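Local coordinates for Non-structural polyprotein (Sindbis virus, PDB 4GUA) that forms the protease and zinc-binding region of the alphavirus replication polyprotein, a precursor that is probably cut by its own cysteine protease into separate replicase proteins, at residues K287-S292 with F309-N314. Sequence-based numbering, arbitrary orientation.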
loop_
_atom_site.group_PDB
_atom_site.type_symbol
_atom_site.label_atom_id
_atom_site.label_comp_id
_atom_site.label_asym_id
_atom_site.label_seq_id
_atom_site.Cartn_x
_atom_site.Cartn_y
_atom_site.Cartn_z
ATOM N N LYS A 287 -10.557 5.541 -0.158
ATOM C CA LYS A 287 -11.728 6.376 0.114
ATOM C C LYS A 287 -11.410 7.776 0.649
ATOM O O LYS A 287 -12.319 8.596 0.810
ATOM C CB LYS A 287 -12.648 5.671 1.113
ATOM C CG LYS A 287 -13.175 4.339 0.634
ATOM C CD LYS A 287 -14.067 3.679 1.668
ATOM C CE LYS A 287 -14.531 2.304 1.198
ATOM N NZ LYS A 287 -15.234 2.354 -0.109
ATOM N N PHE A 288 -10.137 8.049 0.932
ATOM C CA PHE A 288 -9.743 9.311 1.570
ATOM C C PHE A 288 -8.707 10.069 0.761
ATOM O O PHE A 288 -7.944 9.478 -0.001
ATOM C CB PHE A 288 -9.191 9.058 2.974
ATOM C CG PHE A 288 -10.210 8.534 3.942
ATOM C CD1 PHE A 288 -10.534 7.185 3.968
ATOM C CD2 PHE A 288 -10.831 9.388 4.837
ATOM C CE1 PHE A 288 -11.473 6.699 4.860
ATOM C CE2 PHE A 288 -11.768 8.911 5.734
ATOM C CZ PHE A 288 -12.092 7.565 5.747
ATOM N N VAL A 289 -8.682 11.385 0.944
ATOM C CA VAL A 289 -7.738 12.249 0.245
ATOM C C VAL A 289 -6.311 11.977 0.716
ATOM O O VAL A 289 -5.390 11.852 -0.093
ATOM C CB VAL A 289 -8.063 13.739 0.492
ATOM C CG1 VAL A 289 -7.091 14.624 -0.252
ATOM C CG2 VAL A 289 -9.478 14.054 0.052
ATOM N N ARG A 290 -6.145 11.872 2.032
ATOM C CA ARG A 290 -4.848 11.601 2.646
ATOM C C ARG A 290 -4.953 10.481 3.666
ATOM O O ARG A 290 -6.018 10.238 4.238
ATOM C CB ARG A 290 -4.329 12.820 3.400
ATOM C CG ARG A 290 -3.846 13.986 2.581
ATOM C CD ARG A 290 -3.311 15.024 3.547
ATOM N NE ARG A 290 -2.848 16.246 2.908
ATOM C CZ ARG A 290 -1.599 16.474 2.528
ATOM N NH1 ARG A 290 -0.659 15.551 2.697
ATOM N NH2 ARG A 290 -1.294 17.636 1.966
ATOM N N VAL A 291 -3.841 9.798 3.897
ATOM C CA VAL A 291 -3.738 8.914 5.043
ATOM C C VAL A 291 -2.305 8.928 5.566
ATOM O O VAL A 291 -1.347 8.851 4.794
ATOM C CB VAL A 291 -4.206 7.473 4.717
ATOM C CG1 VAL A 291 -3.540 6.956 3.463
ATOM C CG2 VAL A 291 -3.937 6.545 5.891
ATOM N N SER A 292 -2.182 9.030 6.887
ATOM C CA SER A 292 -0.900 9.063 7.572
ATOM C C SER A 292 -1.008 8.169 8.799
ATOM O O SER A 292 -1.943 7.378 8.907
ATOM C CB SER A 292 -0.535 10.485 7.985
ATOM O OG SER A 292 0.832 10.564 8.369
ATOM N N PHE A 309 -6.990 8.483 8.532
ATOM C CA PHE A 309 -7.559 8.712 7.206
ATOM C C PHE A 309 -8.281 10.063 7.193
ATOM O O PHE A 309 -9.207 10.275 7.974
ATOM C CB PHE A 309 -8.552 7.590 6.869
ATOM C CG PHE A 309 -7.958 6.211 6.941
ATOM C CD1 PHE A 309 -7.873 5.538 8.147
ATOM C CD2 PHE A 309 -7.491 5.578 5.801
ATOM C CE1 PHE A 309 -7.320 4.260 8.218
ATOM C CE2 PHE A 309 -6.940 4.299 5.865
ATOM C CZ PHE A 309 -6.857 3.644 7.074
ATOM N N ARG A 310 -7.876 10.969 6.305
ATOM C CA ARG A 310 -8.384 12.343 6.330
ATOM C C ARG A 310 -9.265 12.678 5.128
ATOM O O ARG A 310 -8.881 12.424 3.982
ATOM C CB ARG A 310 -7.220 13.332 6.343
ATOM C CG ARG A 310 -6.380 13.327 7.596
ATOM C CD ARG A 310 -5.284 14.382 7.504
ATOM N NE ARG A 310 -4.319 14.250 8.587
ATOM C CZ ARG A 310 -4.555 14.625 9.838
ATOM N NH1 ARG A 310 -5.728 15.157 10.168
ATOM N NH2 ARG A 310 -3.624 14.469 10.766
ATOM N N GLN A 311 -10.407 13.317 5.396
ATOM C CA GLN A 311 -11.307 13.777 4.340
ATOM C C GLN A 311 -11.904 12.679 3.465
ATOM O O GLN A 311 -11.422 12.430 2.354
ATOM C CB GLN A 311 -10.615 14.804 3.454
ATOM C CG GLN A 311 -10.271 16.092 4.152
ATOM C CD GLN A 311 -9.627 17.077 3.204
ATOM O OE1 GLN A 311 -10.212 18.102 2.869
ATOM N NE2 GLN A 311 -8.413 16.760 2.754
ATOM N N LEU A 312 -12.934 12.010 3.978
ATOM C CA LEU A 312 -13.585 10.931 3.240
ATOM C C LEU A 312 -14.462 11.483 2.131
ATOM O O LEU A 312 -15.435 12.178 2.400
ATOM C CB LEU A 312 -14.504 10.169 4.198
ATOM C CG LEU A 312 -15.573 9.258 3.583
ATOM C CD1 LEU A 312 -14.951 7.963 3.109
ATOM C CD2 LEU A 312 -16.678 8.984 4.584
ATOM N N ASP A 313 -14.091 11.207 0.882
ATOM C CA ASP A 313 -15.002 11.351 -0.253
ATOM C C ASP A 313 -15.488 10.005 -0.820
ATOM O O ASP A 313 -16.296 9.967 -1.756
ATOM C CB ASP A 313 -14.375 12.215 -1.345
ATOM C CG ASP A 313 -13.086 11.637 -1.879
ATOM O OD1 ASP A 313 -12.817 10.442 -1.629
ATOM O OD2 ASP A 313 -12.330 12.379 -2.545
ATOM N N ASN A 314 -14.978 8.908 -0.266
ATOM C CA ASN A 314 -15.291 7.561 -0.756
ATOM C C ASN A 314 -15.139 7.432 -2.274
ATOM O O ASN A 314 -16.026 6.942 -2.973
ATOM C CB ASN A 314 -16.709 7.149 -0.346
ATOM C CG ASN A 314 -16.991 5.682 -0.618
ATOM O OD1 ASN A 314 -16.100 4.837 -0.530
ATOM N ND2 ASN A 314 -18.229 5.378 -0.973
#
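The ring of Phe-288 is clamped between Phe-309 and Leu-312. Phe-309 CB sits over the centre of one face, 3.3 Å from the centroid of the Phe-288 ring. Leu-312 CD1 covers the opposite face, offset toward the rim. The two phenylalanine rings meet obliquely, their planes at 46°. Beyond them Val-291 CG2 lies over a face of the Phe-309 ring. With CG1 between the backbone N and the carbonyl carbon (chi1 50°), CG2 is anti to that N and reaches the ring. Leu-256 of helix 237-257 and Ala-285 of helix 275-286 close over this side.

The segments belong to the antiparallel hairpin 288-294/305-312, at one margin of the seven-stranded mixed sheet. A classic beta bulge interrupts it: Val-289 and Arg-290 both face Arg-310. Arg-310 N gives a nearly straight bond to Arg-290 O (2.9 Å, 177°), whereas Arg-290 N reaches Arg-310 O only weakly. Val-289 N bonds to Gln-311 O at 3.3 Å.

The looser part is at the bulge, where Val-289 and Gln-311 are partly exposed. Val-289 CG2 rests on Gln-311 CB at 3.7 Å. The side chains of Arg-290 and Arg-310 come together at their CB atoms, 4.2 Å apart. Arg-310 NH2 turns to Gly-341 O.

The Lys-287 end is buried again: Lys-287 NZ bonds to Asn-314 OD1 (2.7 Å) in the carbonyl plane, and also to Glu-513 O.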